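Local coordinates for Abbfa_003403 (PDB 4ZXH), which probably assembles and releases a peptide product as a four-domain nonribosomal peptide synthetase with condensation, adenylation, carrier and thioesterase domains, at residues 233-238 with 374-379; 242-247 with 440-445; 114-119 with 393-398. All coordinates share one frame; numbering follows the deposited sequence.

In the fold
All three contacts lie in the condensation domain. Along the chain their segments come in the order 114-119, 233-238, 242-247, 374-379, 393-398, 440-445. Contacts 1 and 2, with centres about 18 Å apart, share the run from edge strand 229-235 into helix 238-249, their segments adjoining in the sequence. The centre of contact 3 is about 20 Å from that of contact 1, yet the two touch where P393 packs on the backbone of I376 and Q377. Contacts 2 and 3 are about 33 Å apart between centres. Between segments 374-379 and 393-398 the chain adds strands 382-383 and 387-391 to the N-terminal lobe's sheet, so these two segments bracket the crossover between the lobes.

Contact 1. Residues 233-238 with 374-379. With K (potassium ion), chain D.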
loop_
_atom_site.group_PDB
_atom_site.type_symbol
_atom_site.label_atom_id
_atom_site.label_comp_id
_atom_site.label_asym_id
_atom_site.label_seq_id
_atom_site.Cartn_x
_atom_site.Cartn_y
_atom_site.Cartn_z
ATOM N N VAL A 233 -15.254 22.833 -9.219
ATOM C CA VAL A 233 -16.649 23.276 -9.244
ATOM C C VAL A 233 -17.258 23.143 -10.645
ATOM O O VAL A 233 -16.676 23.583 -11.641
ATOM C CB VAL A 233 -16.775 24.730 -8.742
ATOM C CG1 VAL A 233 -18.240 25.173 -8.733
ATOM C CG2 VAL A 233 -16.177 24.838 -7.338
ATOM N N PHE A 234 -18.416 22.505 -10.730
ATOM C CA PHE A 234 -19.101 22.359 -12.013
ATOM C C PHE A 234 -20.564 22.779 -11.879
ATOM O O PHE A 234 -21.046 22.982 -10.769
ATOM C CB PHE A 234 -19.008 20.920 -12.517
ATOM C CG PHE A 234 -19.652 19.911 -11.599
ATOM C CD1 PHE A 234 -18.974 19.431 -10.484
ATOM C CD2 PHE A 234 -20.937 19.448 -11.844
ATOM C CE1 PHE A 234 -19.571 18.518 -9.632
ATOM C CE2 PHE A 234 -21.541 18.525 -10.996
ATOM C CZ PHE A 234 -20.865 18.064 -9.892
ATOM N N ARG A 235 -21.265 22.921 -13.005
ATOM C CA ARG A 235 -22.711 23.179 -12.975
ATOM C C ARG A 235 -23.473 22.293 -13.946
ATOM O O ARG A 235 -23.036 22.061 -15.076
ATOM C CB ARG A 235 -23.016 24.642 -13.284
ATOM C CG ARG A 235 -22.336 25.606 -12.356
ATOM C CD ARG A 235 -22.572 27.026 -12.745
ATOM N NE ARG A 235 -21.433 27.835 -12.346
ATOM C CZ ARG A 235 -21.430 29.160 -12.318
ATOM N NH1 ARG A 235 -22.526 29.841 -12.647
ATOM N NH2 ARG A 235 -20.328 29.796 -11.934
ATOM N N VAL A 236 -24.620 21.804 -13.496
ATOM C CA VAL A 236 -25.506 21.034 -14.355
ATOM C C VAL A 236 -26.422 21.962 -15.176
ATOM O O VAL A 236 -27.047 22.871 -14.627
ATOM C CB VAL A 236 -26.353 20.065 -13.527
ATOM C CG1 VAL A 236 -27.251 19.258 -14.434
ATOM C CG2 VAL A 236 -25.452 19.153 -12.712
ATOM N N SER A 237 -26.495 21.736 -16.487
ATOM C CA SER A 237 -27.294 22.589 -17.370
ATOM C C SER A 237 -28.736 22.687 -16.881
ATOM O O SER A 237 -29.249 21.761 -16.243
ATOM C CB SER A 237 -27.274 22.065 -18.808
ATOM O OG SER A 237 -28.249 21.051 -18.992
ATOM N N GLU A 238 -29.380 23.812 -17.173
ATOM C CA GLU A 238 -30.708 24.063 -16.647
ATOM C C GLU A 238 -31.678 23.015 -17.178
ATOM O O GLU A 238 -32.554 22.553 -16.445
ATOM C CB GLU A 238 -31.175 25.474 -17.004
ATOM C CG GLU A 238 -32.624 25.757 -16.625
ATOM C CD GLU A 238 -33.082 27.150 -17.026
ATOM O OE1 GLU A 238 -33.275 27.383 -18.239
ATOM O OE2 GLU A 238 -33.247 28.009 -16.126
ATOM N N LEU A 374 -22.649 29.617 -1.578
ATOM C CA LEU A 374 -22.324 28.811 -2.755
ATOM C C LEU A 374 -20.807 28.743 -3.001
ATOM O O LEU A 374 -20.040 29.570 -2.508
ATOM C CB LEU A 374 -23.036 29.372 -3.991
ATOM C CG LEU A 374 -24.543 29.136 -4.091
ATOM C CD1 LEU A 374 -25.115 29.813 -5.321
ATOM C CD2 LEU A 374 -24.819 27.662 -4.144
ATOM N N PRO A 375 -20.358 27.743 -3.761
ATOM C CA PRO A 375 -18.915 27.669 -3.979
ATOM C C PRO A 375 -18.493 28.521 -5.160
ATOM O O PRO A 375 -17.365 28.403 -5.635
ATOM C CB PRO A 375 -18.684 26.190 -4.270
ATOM C CG PRO A 375 -20.000 25.500 -3.911
ATOM C CD PRO A 375 -21.034 26.511 -4.184
ATOM N N ILE A 376 -19.404 29.361 -5.637
ATOM C CA ILE A 376 -19.127 30.242 -6.764
ATOM C C ILE A 376 -19.302 31.703 -6.371
ATOM O O ILE A 376 -20.070 32.027 -5.448
ATOM C CB ILE A 376 -20.053 29.962 -7.947
ATOM C CG1 ILE A 376 -21.495 30.284 -7.558
ATOM C CG2 ILE A 376 -19.955 28.527 -8.372
ATOM C CD1 ILE A 376 -22.356 30.494 -8.718
ATOM N N GLN A 377 -18.599 32.585 -7.077
ATOM C CA GLN A 377 -18.788 34.010 -6.873
ATOM C C GLN A 377 -20.160 34.439 -7.351
ATOM O O GLN A 377 -20.646 33.978 -8.381
ATOM C CB GLN A 377 -17.711 34.835 -7.580
ATOM C CG GLN A 377 -17.792 36.327 -7.269
ATOM C CD GLN A 377 -16.951 36.705 -6.090
ATOM O OE1 GLN A 377 -17.467 37.147 -5.072
ATOM N NE2 GLN A 377 -15.646 36.562 -6.222
ATOM N N THR A 378 -20.757 35.344 -6.586
ATOM C CA THR A 378 -22.037 35.957 -6.896
ATOM C C THR A 378 -21.983 37.411 -6.469
ATOM O O THR A 378 -21.423 37.723 -5.421
ATOM C CB THR A 378 -23.183 35.240 -6.169
ATOM O OG1 THR A 378 -23.404 33.959 -6.770
ATOM C CG2 THR A 378 -24.440 36.034 -6.244
ATOM N N PRO A 379 -22.556 38.313 -7.278
ATOM C CA PRO A 379 -22.609 39.741 -6.930
ATOM C C PRO A 379 -23.591 40.093 -5.784
ATOM O O PRO A 379 -23.659 41.275 -5.415
ATOM C CB PRO A 379 -23.056 40.391 -8.241
ATOM C CG PRO A 379 -23.816 39.312 -8.950
ATOM C CD PRO A 379 -23.075 38.055 -8.634
HETATM K K K D . -20.613 32.434 -2.780
#
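V233 and R235, two residues apart on edge strand 229-235, pack against the loop: V233 on P375 and I376, R235 on I376. The packing is apolar around V233: its CG1 meets I376 CG2 at 3.8 Å, the two side chains crossing at about a right angle, while V233 CG2 rests 4.2 Å from P375 CB. R235 supplies the flat group. Its chain runs extended from CG to NE and carries the guanidinium over to I376, whose CD1 sits 3.7 Å above one face, displaced toward the rim. I376 can serve both partners because its CG1 lies between backbone N and carbonyl carbon (chi1 65°), bringing CD1 over the guanidinium, while CG2 meets both V233 CG1 and R235 NH2. This is the outer edge of the condensation domain's C-terminal sheet, where strand 229-235 pairs with strand 414-422 and P375 also reaches V416 and V418 of that neighbour. The loop has no regular secondary structure, and a potassium ion probably steadies the I376 backbone. Within the loop itself, L374 O at 2.9 Å and I376 O at 2.8 Å bind this ion, and E371 O, L372 O and S391 OG complete the site.

Contact 2. Residues 242-247 with 440-445; sequences SGLVNL and AVLSEM
L244 and L442 meet through single methyls, CD2 to CD2 at 3.9 Å, with their side chains crossing at about a right angle. Their CA atoms, 7.6 Å apart, are the closest CA pair of the two segments. Further along both segments, L247 reaches across with CD2, which lies 3.6 Å from M445 O and 4.3 Å from M445 CB. Its CG is anti to the backbone N (chi1 -173°), a setting that carries the isobutyl group over to the backbone of the opposite helix; it therefore packs on the peptide and the root of the methionine side chain, not on the sulfur. All four residues are buried, and the contact across the segments is purely van der Waals. In the next shell, helix 255-271 fills in beside the pair: L258 touches both L244 and M445, and L255 adds to L244. M445 is also bounded by L313 and T317 of helix 313-329. Regular main-chain hydrogen bonds hold the spacing of the residues, among them N246 N to S242 O and M445 N to V441 O, both in uninterrupted helix. The contact thus joins helices 238-249 and 428-447, which follow strands 229-235 and 414-422 of one sheet, in the helical layer of the condensation domain's C-terminal lobe, half of the chloramphenicol acetyltransferase-like fold.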
loop_
_atom_site.group_PDB
_atom_site.type_symbol
_atom_site.label_atom_id
_atom_site.label_comp_id
_atom_site.label_asym_id
_atom_site.label_seq_id
_atom_site.Cartn_x
_atom_site.Cartn_y
_atom_site.Cartn_z
ATOM N N SER A 242 -33.589 20.540 -14.521
ATOM C CA SER A 242 -35.040 20.443 -14.476
ATOM C C SER A 242 -35.490 19.006 -14.672
ATOM O O SER A 242 -36.350 18.512 -13.939
ATOM C CB SER A 242 -35.669 21.337 -15.540
ATOM O OG SER A 242 -35.315 22.692 -15.326
ATOM N N GLY A 243 -34.904 18.339 -15.664
ATOM C CA GLY A 243 -35.224 16.950 -15.942
ATOM C C GLY A 243 -35.074 16.060 -14.721
ATOM O O GLY A 243 -35.973 15.283 -14.401
ATOM N N LEU A 244 -33.941 16.187 -14.035
ATOM C CA LEU A 244 -33.683 15.428 -12.823
ATOM C C LEU A 244 -34.783 15.625 -11.793
ATOM O O LEU A 244 -35.309 14.648 -11.263
ATOM C CB LEU A 244 -32.332 15.815 -12.226
ATOM C CG LEU A 244 -31.105 15.468 -13.073
ATOM C CD1 LEU A 244 -29.860 16.095 -12.485
ATOM C CD2 LEU A 244 -30.950 13.977 -13.180
ATOM N N VAL A 245 -35.131 16.878 -11.511
ATOM C CA VAL A 245 -36.229 17.177 -10.585
ATOM C C VAL A 245 -37.538 16.515 -11.023
ATOM O O VAL A 245 -38.253 15.936 -10.204
ATOM C CB VAL A 245 -36.465 18.704 -10.436
ATOM C CG1 VAL A 245 -37.788 18.980 -9.722
ATOM C CG2 VAL A 245 -35.304 19.363 -9.692
ATOM N N ASN A 246 -37.850 16.584 -12.312
ATOM C CA ASN A 246 -39.064 15.948 -12.811
ATOM C C ASN A 246 -38.946 14.432 -12.790
ATOM O O ASN A 246 -39.898 13.741 -12.443
ATOM C CB ASN A 246 -39.400 16.432 -14.224
ATOM C CG ASN A 246 -39.857 17.884 -14.251
ATOM O OD1 ASN A 246 -40.243 18.452 -13.224
ATOM N ND2 ASN A 246 -39.814 18.491 -15.429
ATOM N N LEU A 247 -37.773 13.921 -13.148
ATOM C CA LEU A 247 -37.517 12.480 -13.130
ATOM C C LEU A 247 -37.590 11.926 -11.705
ATOM O O LEU A 247 -37.971 10.776 -11.496
ATOM C CB LEU A 247 -36.153 12.171 -13.750
ATOM C CG LEU A 247 -35.799 10.695 -13.954
ATOM C CD1 LEU A 247 -36.797 10.027 -14.899
ATOM C CD2 LEU A 247 -34.363 10.513 -14.453
ATOM N N ALA A 440 -22.768 13.300 -18.107
ATOM C CA ALA A 440 -23.296 12.394 -19.124
ATOM C C ALA A 440 -24.301 11.395 -18.565
ATOM O O ALA A 440 -25.376 11.207 -19.140
ATOM C CB ALA A 440 -22.164 11.662 -19.796
ATOM N N VAL A 441 -23.944 10.750 -17.457
ATOM C CA VAL A 441 -24.855 9.828 -16.776
ATOM C C VAL A 441 -26.167 10.515 -16.433
ATOM O O VAL A 441 -27.240 9.980 -16.689
ATOM C CB VAL A 441 -24.246 9.255 -15.477
ATOM C CG1 VAL A 441 -25.290 8.467 -14.697
ATOM C CG2 VAL A 441 -23.072 8.371 -15.792
ATOM N N LEU A 442 -26.070 11.714 -15.869
ATOM C CA LEU A 442 -27.253 12.491 -15.526
ATOM C C LEU A 442 -28.087 12.817 -16.761
ATOM O O LEU A 442 -29.311 12.694 -16.727
ATOM C CB LEU A 442 -26.849 13.770 -14.783
ATOM C CG LEU A 442 -26.323 13.483 -13.370
ATOM C CD1 LEU A 442 -25.873 14.728 -12.646
ATOM C CD2 LEU A 442 -27.355 12.722 -12.539
ATOM N N SER A 443 -27.438 13.214 -17.855
ATOM C CA SER A 443 -28.164 13.501 -19.096
ATOM C C SER A 443 -28.858 12.258 -19.615
ATOM O O SER A 443 -30.059 12.289 -19.899
ATOM C CB SER A 443 -27.234 14.052 -20.182
ATOM O OG SER A 443 -26.929 15.418 -19.966
ATOM N N GLU A 444 -28.097 11.165 -19.731
ATOM C CA GLU A 444 -28.623 9.915 -20.284
ATOM C C GLU A 444 -29.726 9.341 -19.391
ATOM O O GLU A 444 -30.603 8.621 -19.869
ATOM C CB GLU A 444 -27.503 8.889 -20.485
ATOM N N MET A 445 -29.698 9.674 -18.103
ATOM C CA MET A 445 -30.776 9.272 -17.203
ATOM C C MET A 445 -32.107 9.964 -17.557
ATOM O O MET A 445 -33.137 9.293 -17.643
ATOM C CB MET A 445 -30.412 9.554 -15.731
ATOM C CG MET A 445 -29.555 8.473 -15.070
ATOM S SD MET A 445 -29.039 8.796 -13.360
ATOM C CE MET A 445 -30.225 7.863 -12.401
#

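Contact 3. Residues 114-119 with 393-398; sequences DTKQPF and PVRQQE
K116 and E398 form the salt bridge that joins the two segments, NZ to OE1 at 2.7 Å. The lysine is extended beyond CG, and its ammonium comes to the oxygen from above the carboxylate, 35° out of the plane. Two further charged bonds to the same carboxylate come from within segment 393-398. R395 grips it side-on: NE reaches the syn lone pair of OE2 at 2.9 Å, nearly in the guanidinium plane, and R395 NH2 reaches E398 OE1 at 3.2 Å in a more bent bond (141°). A turn at chi3 (55°) swings the guanidinium back onto E398. OE1 thus takes two donors, K116 NZ and R395 NH2, which approach from opposite faces and stand 4.1 Å apart around the shared anion. OE2 has a further hydrogen bond with S231 OG of strand 229-235. Two cations and a hydroxyl around a buried carboxylate fix its rotation and would favour its ionised form. Beyond the charges there is loose van der Waals contact, V394 CG1 to T115 OG1 at 4.3 Å, the hydroxyl being hydrogen-bonded to V111 O and E112 O of its own helix. This three-residue salt-bridge network ties the residue just past the end of helix 104-115, in the N-terminal lobe, to the chain returning toward the C-terminal lobe, and the E398 side chain lies about 11 Å from the bound phosphopantetheine; such a crossing between lobes is consistent with the latch of condensation domains.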
loop_
_atom_site.group_PDB
_atom_site.type_symbol
_atom_site.label_atom_id
_atom_site.label_comp_id
_atom_site.label_asym_id
_atom_site.label_seq_id
_atom_site.Cartn_x
_atom_site.Cartn_y
_atom_site.Cartn_z
ATOM N N ASP A 114 -3.580 29.883 4.383
ATOM C CA ASP A 114 -3.696 30.272 5.792
ATOM C C ASP A 114 -4.709 29.439 6.578
ATOM O O ASP A 114 -4.428 29.003 7.694
ATOM C CB ASP A 114 -4.069 31.745 5.910
ATOM C CG ASP A 114 -2.876 32.661 5.767
ATOM O OD1 ASP A 114 -1.787 32.153 5.428
ATOM O OD2 ASP A 114 -3.033 33.884 6.015
ATOM N N THR A 115 -5.886 29.221 5.997
ATOM C CA THR A 115 -6.947 28.480 6.673
ATOM C C THR A 115 -6.667 26.978 6.770
ATOM O O THR A 115 -7.313 26.294 7.544
ATOM C CB THR A 115 -8.323 28.679 5.972
ATOM O OG1 THR A 115 -8.297 28.121 4.654
ATOM C CG2 THR A 115 -8.698 30.166 5.900
ATOM N N LYS A 116 -5.718 26.465 5.990
ATOM C CA LYS A 116 -5.317 25.054 6.090
ATOM C C LYS A 116 -4.270 24.767 7.173
ATOM O O LYS A 116 -3.813 23.630 7.311
ATOM C CB LYS A 116 -4.785 24.551 4.742
ATOM C CG LYS A 116 -5.872 23.977 3.885
ATOM C CD LYS A 116 -5.521 23.916 2.410
ATOM C CE LYS A 116 -6.842 23.773 1.634
ATOM N NZ LYS A 116 -6.648 23.680 0.157
ATOM N N GLN A 117 -3.861 25.785 7.920
ATOM C CA GLN A 117 -2.922 25.544 9.008
ATOM C C GLN A 117 -3.667 24.650 9.978
ATOM O O GLN A 117 -4.866 24.821 10.200
ATOM C CB GLN A 117 -2.441 26.848 9.645
ATOM C CG GLN A 117 -1.455 27.614 8.760
ATOM C CD GLN A 117 -1.490 29.152 8.929
ATOM O OE1 GLN A 117 -2.334 29.725 9.630
ATOM N NE2 GLN A 117 -0.566 29.819 8.251
ATOM N N PRO A 118 -2.985 23.634 10.486
ATOM C CA PRO A 118 -3.674 22.559 11.198
ATOM C C PRO A 118 -3.975 22.949 12.625
ATOM O O PRO A 118 -3.294 23.826 13.129
ATOM C CB PRO A 118 -2.659 21.399 11.148
ATOM C CG PRO A 118 -1.347 22.067 11.112
ATOM C CD PRO A 118 -1.554 23.355 10.310
ATOM N N PHE A 119 -4.955 22.306 13.252
ATOM C CA PHE A 119 -5.244 22.529 14.663
ATOM C C PHE A 119 -4.628 21.432 15.531
ATOM O O PHE A 119 -4.506 20.297 15.103
ATOM C CB PHE A 119 -6.757 22.558 14.916
ATOM C CG PHE A 119 -7.464 23.763 14.351
ATOM C CD1 PHE A 119 -7.727 24.872 15.154
ATOM C CD2 PHE A 119 -7.912 23.772 13.037
ATOM C CE1 PHE A 119 -8.387 25.968 14.649
ATOM C CE2 PHE A 119 -8.574 24.864 12.524
ATOM C CZ PHE A 119 -8.812 25.967 13.327
ATOM N N PRO A 393 -15.097 32.960 -2.357
ATOM C CA PRO A 393 -14.919 31.501 -2.380
ATOM C C PRO A 393 -13.538 31.048 -1.942
ATOM O O PRO A 393 -12.516 31.646 -2.267
ATOM C CB PRO A 393 -15.161 31.142 -3.844
ATOM C CG PRO A 393 -15.953 32.318 -4.402
ATOM C CD PRO A 393 -15.418 33.506 -3.688
ATOM N N VAL A 394 -13.523 29.960 -1.194
ATOM C CA VAL A 394 -12.305 29.403 -0.651
ATOM C C VAL A 394 -12.339 27.875 -0.761
ATOM O O VAL A 394 -13.253 27.236 -0.238
ATOM C CB VAL A 394 -12.123 29.818 0.832
ATOM C CG1 VAL A 394 -11.071 28.978 1.481
ATOM C CG2 VAL A 394 -11.720 31.261 0.924
ATOM N N ARG A 395 -11.367 27.284 -1.449
ATOM C CA ARG A 395 -11.201 25.841 -1.362
ATOM C C ARG A 395 -11.124 25.425 0.121
ATOM O O ARG A 395 -10.389 26.024 0.902
ATOM C CB ARG A 395 -9.953 25.391 -2.109
ATOM C CG ARG A 395 -10.065 25.429 -3.634
ATOM C CD ARG A 395 -8.683 25.229 -4.301
ATOM N NE ARG A 395 -8.008 24.000 -3.877
ATOM C CZ ARG A 395 -6.770 23.651 -4.225
ATOM N NH1 ARG A 395 -6.039 24.432 -5.007
ATOM N NH2 ARG A 395 -6.263 22.511 -3.786
ATOM N N GLN A 396 -11.905 24.431 0.526
ATOM C CA GLN A 396 -11.882 24.013 1.926
ATOM C C GLN A 396 -12.343 22.559 2.114
ATOM O O GLN A 396 -12.967 21.965 1.227
ATOM C CB GLN A 396 -12.733 24.969 2.776
ATOM C CG GLN A 396 -14.170 25.101 2.352
ATOM C CD GLN A 396 -15.060 24.207 3.178
ATOM O OE1 GLN A 396 -15.089 24.305 4.414
ATOM N NE2 GLN A 396 -15.760 23.288 2.510
ATOM N N GLN A 397 -12.026 22.007 3.282
ATOM C CA GLN A 397 -12.161 20.570 3.567
ATOM C C GLN A 397 -11.741 19.680 2.386
ATOM O O GLN A 397 -12.559 18.962 1.800
ATOM C CB GLN A 397 -13.594 20.191 3.969
ATOM C CG GLN A 397 -14.373 21.220 4.785
ATOM C CD GLN A 397 -15.475 20.649 5.673
ATOM O OE1 GLN A 397 -15.777 19.468 5.648
ATOM N NE2 GLN A 397 -16.171 21.540 6.346
ATOM N N GLU A 398 -10.469 19.711 2.036
ATOM C CA GLU A 398 -10.011 18.860 0.948
ATOM C C GLU A 398 -9.201 17.679 1.464
ATOM O O GLU A 398 -8.382 17.824 2.377
ATOM C CB GLU A 398 -9.204 19.677 -0.059
ATOM C CG GLU A 398 -10.050 20.708 -0.748
ATOM C CD GLU A 398 -9.258 21.638 -1.640
ATOM O OE1 GLU A 398 -8.102 21.957 -1.287
ATOM O OE2 GLU A 398 -9.815 22.090 -2.673
#